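Local coordinates for protein extracellular invertase (Aspergillus kawachii, PDB 5XH8) that probably cleaves the terminal beta-fructofuranosyl residue from sucrose and readily transfers fructosyl groups, building fructooligosaccharides such as 1-kestose, at residues Gln176-Leu180 / Pro262-Ile266; Leu180-His185 / Val296-Val302; Leu473-Phe477 / Gly584-Val590. All blocks are in the same frame, centred on the assembly; numbering follows the deposited sequence.

How the contacts relate
Contacts 1 and 2 are close neighbours in the catalytic N-terminal domain, the beta-propeller of family 32, with centres about 11 Å apart. They share helix 178-184, and Leu180 belongs to both; Ile266 CD1 of contact 1 packs at 3.5 Å on Val296 CG2 of contact 2. The partners come from strands 265-274 and 286-298, adjacent in one antiparallel sheet, with Val302 at the start of the next strand, and the segments of the two contacts alternate along the chain. Together they hold the start and the end of one short helix against the next sheet. Contact 3 comes later in sequence, in the C-terminal domain, its centre about 42 and 49 Å from those of contacts 1 and 2; it joins two other sheets.

Contact 1: Gln176-Leu180 / Pro262-Ile266; sequences QNPTL and PHGQI
Pro178, which opens the helix 178-184, rests on Pro262 and His263, while Ile266 closes over Asn177 and Thr179 on the other side of a bound water. The Pro178 ring uses neighbouring atoms for different partners. Its CD lies 3.7 Å from Pro262 CB, and its CG sits over one face of the His263 imidazole, 3.8 Å from the ring centroid and 25° off the normal. This is a CH-pi contact displaced toward the ND1-CE1 bond.

Ile266 turns toward the helix and reaches it through the far end of its side chain. Its CD1 approaches Thr179 CB at 4.2 Å, and its CG1 lies 3.9 Å from Asn177 ND2, so the aliphatic chain covers the amide of the residue just before the helix. That amide works in two directions. With CG trans to the main-chain nitrogen (chi1 -171°), it folds over the start of the helix, where OD1 accepts from Leu180 N in the carbonyl plane (2.9 Å, N-H...O angle 162°). ND2 faces across the contact and donates to the water at 3.0 Å. Thr179 OG1 donates to the same water, which in turn donates to Gly264 O; its approach to Pro262 O is very short and so less certain in detail. The polar link between the segments thus runs through this solvent molecule.

Ile266 also touches Val296 of the neighbouring strand 286-298 and Phe304 of strand 302-311, in the same sheet. Asn177 is a helix N-cap, followed by proline in the first turn, and this capped end packs against the turn that leads into strand 265-274, at the end of the adjacent sheet within the beta-propeller of a family 32 enzyme.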
# COMPACT_ATOMS: atom_id res chain seq x y z
N GLN A 176 -14.02 -15.49 15.09
CA GLN A 176 -15.01 -16.37 14.47
C GLN A 176 -16.35 -16.18 15.16
O GLN A 176 -16.40 -15.89 16.37
CB GLN A 176 -14.56 -17.82 14.59
CG GLN A 176 -13.31 -18.06 13.76
CD GLN A 176 -12.79 -19.48 13.83
OE1 GLN A 176 -12.48 -20.00 14.91
NE2 GLN A 176 -12.66 -20.12 12.68
N ASN A 177 -17.43 -16.32 14.39
CA ASN A 177 -18.78 -16.19 14.96
C ASN A 177 -19.89 -16.83 14.08
O ASN A 177 -20.13 -16.38 12.96
CB ASN A 177 -19.12 -14.72 15.24
CG ASN A 177 -20.40 -14.58 16.03
OD1 ASN A 177 -21.49 -14.59 15.45
ND2 ASN A 177 -20.29 -14.53 17.35
N PRO A 178 -20.54 -17.90 14.58
CA PRO A 178 -21.57 -18.59 13.74
C PRO A 178 -22.85 -17.79 13.53
O PRO A 178 -23.55 -18.02 12.54
CB PRO A 178 -21.82 -19.92 14.47
CG PRO A 178 -21.42 -19.64 15.89
CD PRO A 178 -20.28 -18.64 15.83
N THR A 179 -23.13 -16.81 14.41
CA THR A 179 -24.26 -15.92 14.20
C THR A 179 -24.03 -15.06 12.97
O THR A 179 -24.91 -14.97 12.11
CB THR A 179 -24.54 -15.03 15.42
OG1 THR A 179 -24.64 -15.86 16.57
CG2 THR A 179 -25.83 -14.23 15.26
N LEU A 180 -22.83 -14.46 12.87
CA LEU A 180 -22.44 -13.77 11.64
C LEU A 180 -22.43 -14.71 10.44
O LEU A 180 -22.85 -14.31 9.35
CB LEU A 180 -21.07 -13.07 11.79
CG LEU A 180 -20.93 -11.93 12.79
CD1 LEU A 180 -19.56 -11.27 12.66
CD2 LEU A 180 -22.01 -10.88 12.61
N PRO A 262 -19.49 -19.65 21.25
CA PRO A 262 -19.66 -19.09 19.89
C PRO A 262 -21.10 -18.68 19.56
O PRO A 262 -21.30 -17.67 18.88
CB PRO A 262 -19.18 -20.22 18.96
CG PRO A 262 -18.56 -21.25 19.81
CD PRO A 262 -18.99 -21.04 21.22
N HIS A 263 -22.08 -19.41 20.11
CA HIS A 263 -23.50 -19.12 19.87
C HIS A 263 -24.08 -18.18 20.91
O HIS A 263 -25.29 -18.00 20.94
CB HIS A 263 -24.31 -20.43 19.85
CG HIS A 263 -23.94 -21.34 18.73
ND1 HIS A 263 -24.33 -21.12 17.43
CD2 HIS A 263 -23.20 -22.48 18.72
CE1 HIS A 263 -23.84 -22.07 16.66
NE2 HIS A 263 -23.15 -22.90 17.41
N GLY A 264 -23.24 -17.57 21.75
CA GLY A 264 -23.72 -16.75 22.84
C GLY A 264 -24.04 -15.35 22.39
O GLY A 264 -23.92 -15.02 21.22
N GLN A 265 -24.44 -14.53 23.35
CA GLN A 265 -24.61 -13.09 23.19
C GLN A 265 -23.31 -12.38 22.81
O GLN A 265 -22.28 -12.67 23.39
CB GLN A 265 -25.03 -12.47 24.51
CG GLN A 265 -26.40 -11.87 24.51
CD GLN A 265 -26.75 -11.47 25.91
OE1 GLN A 265 -26.58 -10.33 26.32
NE2 GLN A 265 -27.14 -12.45 26.68
N ILE A 266 -23.41 -11.40 21.92
CA ILE A 266 -22.24 -10.75 21.31
C ILE A 266 -21.89 -9.45 22.06
O ILE A 266 -22.75 -8.59 22.31
CB ILE A 266 -22.47 -10.52 19.81
CG1 ILE A 266 -22.46 -11.86 19.08
CG2 ILE A 266 -21.38 -9.61 19.21
CD1 ILE A 266 -23.02 -11.80 17.66
O HOH W 1 -22.71 -15.58 18.80

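Contact 2: Leu180-His185 / Val296-Val302; sequences LDSLLH and VSRNGSV
Leu183 CD1 packs against Val296 CG1 at 3.5 Å, the tightest apolar approach of a small cluster that also takes in Val302, Leu180 and Leu184. Val302 CG2 lies 4.1 Å from the same leucine methyl. Leu180 brings CD2 in at about a right angle to both valines, 3.7 Å from Val296 CG1, and Leu184 CD2 closes the cluster on the Val302 CB side. Leucines from one face of the helix therefore meet valines that belong to two strands of a hairpin.

Toward the surface, Leu183 also runs alongside Arg298 in the opposite direction, with CD2 4.0 Å from the arginine CB. The arginine is extended throughout: CG stands trans to the main-chain nitrogen (chi1 -170°), and the straight chain carries the guanidinium past the leucine to the last turn of the helix. There NH1 donates to Leu183 O at 2.6 Å, reaching a lone pair in the carbonyl plane with an N-H...O angle of 156°. NE donates back to Gly300 O in its own turn, approaching from above that carbonyl plane. The two bonds fix the rotation of the group, and Leu184 CD2 lies over one of its faces. A positive charge at the C-terminal end of a helix probably interacts favourably with the helix dipole. His185, whose positive phi ends the helix in a Schellman motif, crosses the Arg298 side chain at about a right angle, ring and guanidinium planes inclined to each other, and its ND1 lies 3.5 Å from Arg298 NH1.

Helix 180-184 and strand 296-298 run nearly parallel, 12° apart, with axes 9.1 Å from each other. Trp225 of strand 219-227 touches Leu180, Val296 and Val302, and Tyr192 of strand 191-199 packs on Leu180 and Leu184, while Arg210 of strand 203-211 bonds to Leu184 O.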
# COMPACT_ATOMS: atom_id res chain seq x y z
N LEU A 180 -22.83 -14.46 12.87
CA LEU A 180 -22.44 -13.77 11.64
C LEU A 180 -22.43 -14.71 10.44
O LEU A 180 -22.85 -14.31 9.35
CB LEU A 180 -21.07 -13.07 11.79
CG LEU A 180 -20.93 -11.93 12.79
CD1 LEU A 180 -19.56 -11.27 12.66
CD2 LEU A 180 -22.01 -10.88 12.61
N ASP A 181 -21.93 -15.93 10.60
CA ASP A 181 -21.91 -16.88 9.46
C ASP A 181 -23.34 -17.07 8.90
O ASP A 181 -23.56 -16.97 7.68
CB ASP A 181 -21.35 -18.25 9.83
CG ASP A 181 -19.87 -18.22 10.19
OD1 ASP A 181 -19.14 -17.23 9.88
OD2 ASP A 181 -19.43 -19.24 10.76
N SER A 182 -24.29 -17.32 9.80
CA SER A 182 -25.69 -17.51 9.42
C SER A 182 -26.27 -16.27 8.74
O SER A 182 -26.84 -16.38 7.65
CB SER A 182 -26.53 -17.92 10.63
OG SER A 182 -27.90 -17.70 10.35
N LEU A 183 -26.11 -15.10 9.35
CA LEU A 183 -26.66 -13.86 8.80
C LEU A 183 -26.06 -13.46 7.44
O LEU A 183 -26.77 -12.88 6.60
CB LEU A 183 -26.46 -12.70 9.76
CG LEU A 183 -27.38 -12.54 10.96
CD1 LEU A 183 -26.82 -11.46 11.86
CD2 LEU A 183 -28.81 -12.18 10.54
N LEU A 184 -24.77 -13.76 7.24
CA LEU A 184 -24.05 -13.35 6.02
C LEU A 184 -23.86 -14.48 5.00
O LEU A 184 -23.24 -14.28 3.97
CB LEU A 184 -22.68 -12.79 6.41
CG LEU A 184 -22.75 -11.51 7.26
CD1 LEU A 184 -21.42 -11.25 7.95
CD2 LEU A 184 -23.16 -10.32 6.41
N HIS A 185 -24.39 -15.66 5.30
CA HIS A 185 -24.17 -16.87 4.49
C HIS A 185 -22.68 -17.12 4.25
O HIS A 185 -22.28 -17.52 3.16
CB HIS A 185 -24.98 -16.80 3.18
CG HIS A 185 -26.44 -16.54 3.41
ND1 HIS A 185 -27.00 -15.29 3.30
CD2 HIS A 185 -27.44 -17.36 3.81
CE1 HIS A 185 -28.28 -15.35 3.60
NE2 HIS A 185 -28.57 -16.60 3.91
N VAL A 296 -27.24 -8.40 16.82
CA VAL A 296 -26.78 -8.30 15.47
C VAL A 296 -27.92 -8.64 14.53
O VAL A 296 -28.46 -9.73 14.60
CB VAL A 296 -25.60 -9.25 15.24
CG1 VAL A 296 -25.08 -9.11 13.82
CG2 VAL A 296 -24.48 -8.91 16.22
N SER A 297 -28.27 -7.71 13.65
CA SER A 297 -29.31 -7.91 12.64
C SER A 297 -28.73 -7.65 11.25
O SER A 297 -27.63 -7.12 11.12
CB SER A 297 -30.44 -6.94 12.88
OG SER A 297 -29.95 -5.61 12.79
N ARG A 298 -29.50 -8.02 10.23
CA ARG A 298 -29.16 -7.74 8.85
C ARG A 298 -30.31 -7.02 8.15
O ARG A 298 -31.48 -7.25 8.43
CB ARG A 298 -28.82 -9.03 8.11
CG ARG A 298 -28.24 -8.76 6.73
CD ARG A 298 -27.67 -10.00 6.09
NE ARG A 298 -27.22 -9.71 4.73
CZ ARG A 298 -26.77 -10.61 3.86
NH1 ARG A 298 -26.70 -11.90 4.17
NH2 ARG A 298 -26.39 -10.23 2.65
N ASN A 299 -29.95 -6.15 7.22
CA ASN A 299 -30.91 -5.31 6.54
C ASN A 299 -30.31 -4.98 5.16
O ASN A 299 -30.27 -3.83 4.73
CB ASN A 299 -31.10 -4.06 7.41
CG ASN A 299 -32.49 -3.48 7.32
OD1 ASN A 299 -32.66 -2.27 7.12
ND2 ASN A 299 -33.50 -4.33 7.49
N GLY A 300 -29.83 -6.01 4.47
CA GLY A 300 -28.82 -5.83 3.42
C GLY A 300 -27.42 -5.94 4.03
O GLY A 300 -26.69 -6.89 3.73
N SER A 301 -27.04 -5.00 4.89
CA SER A 301 -25.75 -5.09 5.61
C SER A 301 -25.95 -5.35 7.10
O SER A 301 -26.94 -4.93 7.71
CB SER A 301 -24.93 -3.83 5.40
OG SER A 301 -25.61 -2.72 5.93
N VAL A 302 -24.99 -6.06 7.67
CA VAL A 302 -25.04 -6.44 9.07
C VAL A 302 -24.77 -5.24 10.00
O VAL A 302 -24.04 -4.30 9.65
CB VAL A 302 -24.12 -7.64 9.34
CG1 VAL A 302 -22.65 -7.22 9.41
CG2 VAL A 302 -24.52 -8.37 10.60

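Contact 3: Leu473-Phe477 / Gly584-Val590; sequences LKSGF and GVAFSKV
Phe587 and Phe477 meet between the two sheets of the C-terminal beta-sandwich, the module that accompanies the propeller in family 32. Strands 474-477 and 585-587 belong to different sheets and face each other with axes 8.8 Å apart and 16° between their directions; side chains fill the space between them.

From its CB, the Phe587 side chain heads toward the other sheet, and with CG trans to the carbonyl carbon (chi1 -68°) the ring is carried across to strand 474-477. CD2 is the first ring atom to touch, 3.7 Å from Phe477 CZ. CE2 lies over the face of the Phe477 ring and also comes to 3.5 Å from Gly476 O; CZ, at the tip, stands 3.6 Å from the same carbonyl oxygen. The pair is an offset edge-to-face stack: the edge of Phe587 points at the face of Phe477, with centroids 5.4 Å apart and planes at 66°. Phe577 adds a second edge-to-face partner to Phe587, and Leu458 and Ala460 of strand 455-463 pack on Phe477.

Val590 CG2 reaches Phe477 CE1 at 4.1 Å. Toward the start of both strands, Ser475 turns to Val585, and its OG is hydrogen-bonded to His579. Beyond it, Leu473 CD1 rests 3.6 Å from Gly584 O.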
# COMPACT_ATOMS: atom_id res chain seq x y z
N LEU A 473 -23.45 9.42 52.86
CA LEU A 473 -22.60 8.32 53.32
C LEU A 473 -21.35 8.11 52.44
O LEU A 473 -21.43 8.20 51.20
CB LEU A 473 -23.41 7.00 53.38
CG LEU A 473 -22.64 5.74 53.82
CD1 LEU A 473 -23.50 4.84 54.70
CD2 LEU A 473 -22.09 4.93 52.63
N LYS A 474 -20.23 7.85 53.12
CA LYS A 474 -18.97 7.41 52.53
C LYS A 474 -18.39 6.37 53.46
O LYS A 474 -18.09 6.69 54.61
CB LYS A 474 -17.98 8.56 52.41
CG LYS A 474 -18.41 9.63 51.44
CD LYS A 474 -17.54 10.86 51.54
CE LYS A 474 -18.32 12.05 51.03
NZ LYS A 474 -17.39 13.15 50.68
N SER A 475 -18.26 5.13 52.98
CA SER A 475 -17.66 4.06 53.76
C SER A 475 -16.72 3.18 52.91
O SER A 475 -17.00 2.89 51.75
CB SER A 475 -18.76 3.20 54.41
OG SER A 475 -19.87 4.00 54.84
N GLY A 476 -15.62 2.74 53.52
CA GLY A 476 -14.72 1.81 52.90
C GLY A 476 -13.52 1.50 53.77
O GLY A 476 -13.67 1.20 54.95
N PHE A 477 -12.33 1.56 53.17
CA PHE A 477 -11.10 1.29 53.89
C PHE A 477 -10.03 2.31 53.59
O PHE A 477 -10.02 2.93 52.53
CB PHE A 477 -10.56 -0.10 53.57
CG PHE A 477 -11.52 -1.21 53.88
CD1 PHE A 477 -11.52 -1.81 55.13
CD2 PHE A 477 -12.41 -1.66 52.91
CE1 PHE A 477 -12.41 -2.83 55.42
CE2 PHE A 477 -13.30 -2.69 53.19
CZ PHE A 477 -13.31 -3.27 54.45
N GLY A 584 -25.09 4.60 58.99
CA GLY A 584 -24.36 3.45 59.49
C GLY A 584 -23.94 2.50 58.38
O GLY A 584 -24.49 2.53 57.27
N VAL A 585 -22.94 1.67 58.71
CA VAL A 585 -22.41 0.64 57.81
C VAL A 585 -22.09 -0.57 58.62
O VAL A 585 -21.50 -0.44 59.68
CB VAL A 585 -21.01 0.99 57.24
CG1 VAL A 585 -20.79 0.30 55.90
CG2 VAL A 585 -20.79 2.48 57.18
N ALA A 586 -22.38 -1.75 58.09
CA ALA A 586 -21.93 -2.98 58.72
C ALA A 586 -20.92 -3.66 57.81
O ALA A 586 -21.23 -4.01 56.67
CB ALA A 586 -23.11 -3.90 59.00
N PHE A 587 -19.70 -3.83 58.34
CA PHE A 587 -18.63 -4.54 57.68
C PHE A 587 -18.67 -5.98 58.10
O PHE A 587 -18.67 -6.26 59.29
CB PHE A 587 -17.26 -3.97 58.10
CG PHE A 587 -17.00 -2.59 57.62
CD1 PHE A 587 -17.46 -1.49 58.34
CD2 PHE A 587 -16.30 -2.37 56.43
CE1 PHE A 587 -17.21 -0.20 57.90
CE2 PHE A 587 -16.06 -1.08 55.98
CZ PHE A 587 -16.51 0.00 56.71
N SER A 588 -18.67 -6.91 57.16
CA SER A 588 -18.45 -8.30 57.51
C SER A 588 -17.03 -8.48 58.03
O SER A 588 -16.20 -7.57 57.99
CB SER A 588 -18.56 -9.18 56.29
OG SER A 588 -17.38 -9.03 55.50
N LYS A 589 -16.77 -9.69 58.50
CA LYS A 589 -15.43 -10.24 58.64
C LYS A 589 -14.64 -9.91 57.33
O LYS A 589 -15.12 -10.12 56.21
CB LYS A 589 -15.57 -11.74 58.91
CG LYS A 589 -14.33 -12.61 59.03
CD LYS A 589 -14.63 -14.01 58.48
CE LYS A 589 -13.63 -15.08 58.91
NZ LYS A 589 -14.26 -16.18 59.68
N VAL A 590 -13.48 -9.31 57.50
CA VAL A 590 -12.63 -8.86 56.42
C VAL A 590 -11.51 -9.89 56.32
O VAL A 590 -10.92 -10.22 57.35
CB VAL A 590 -12.05 -7.47 56.77
CG1 VAL A 590 -11.19 -6.94 55.63
CG2 VAL A 590 -13.17 -6.51 57.11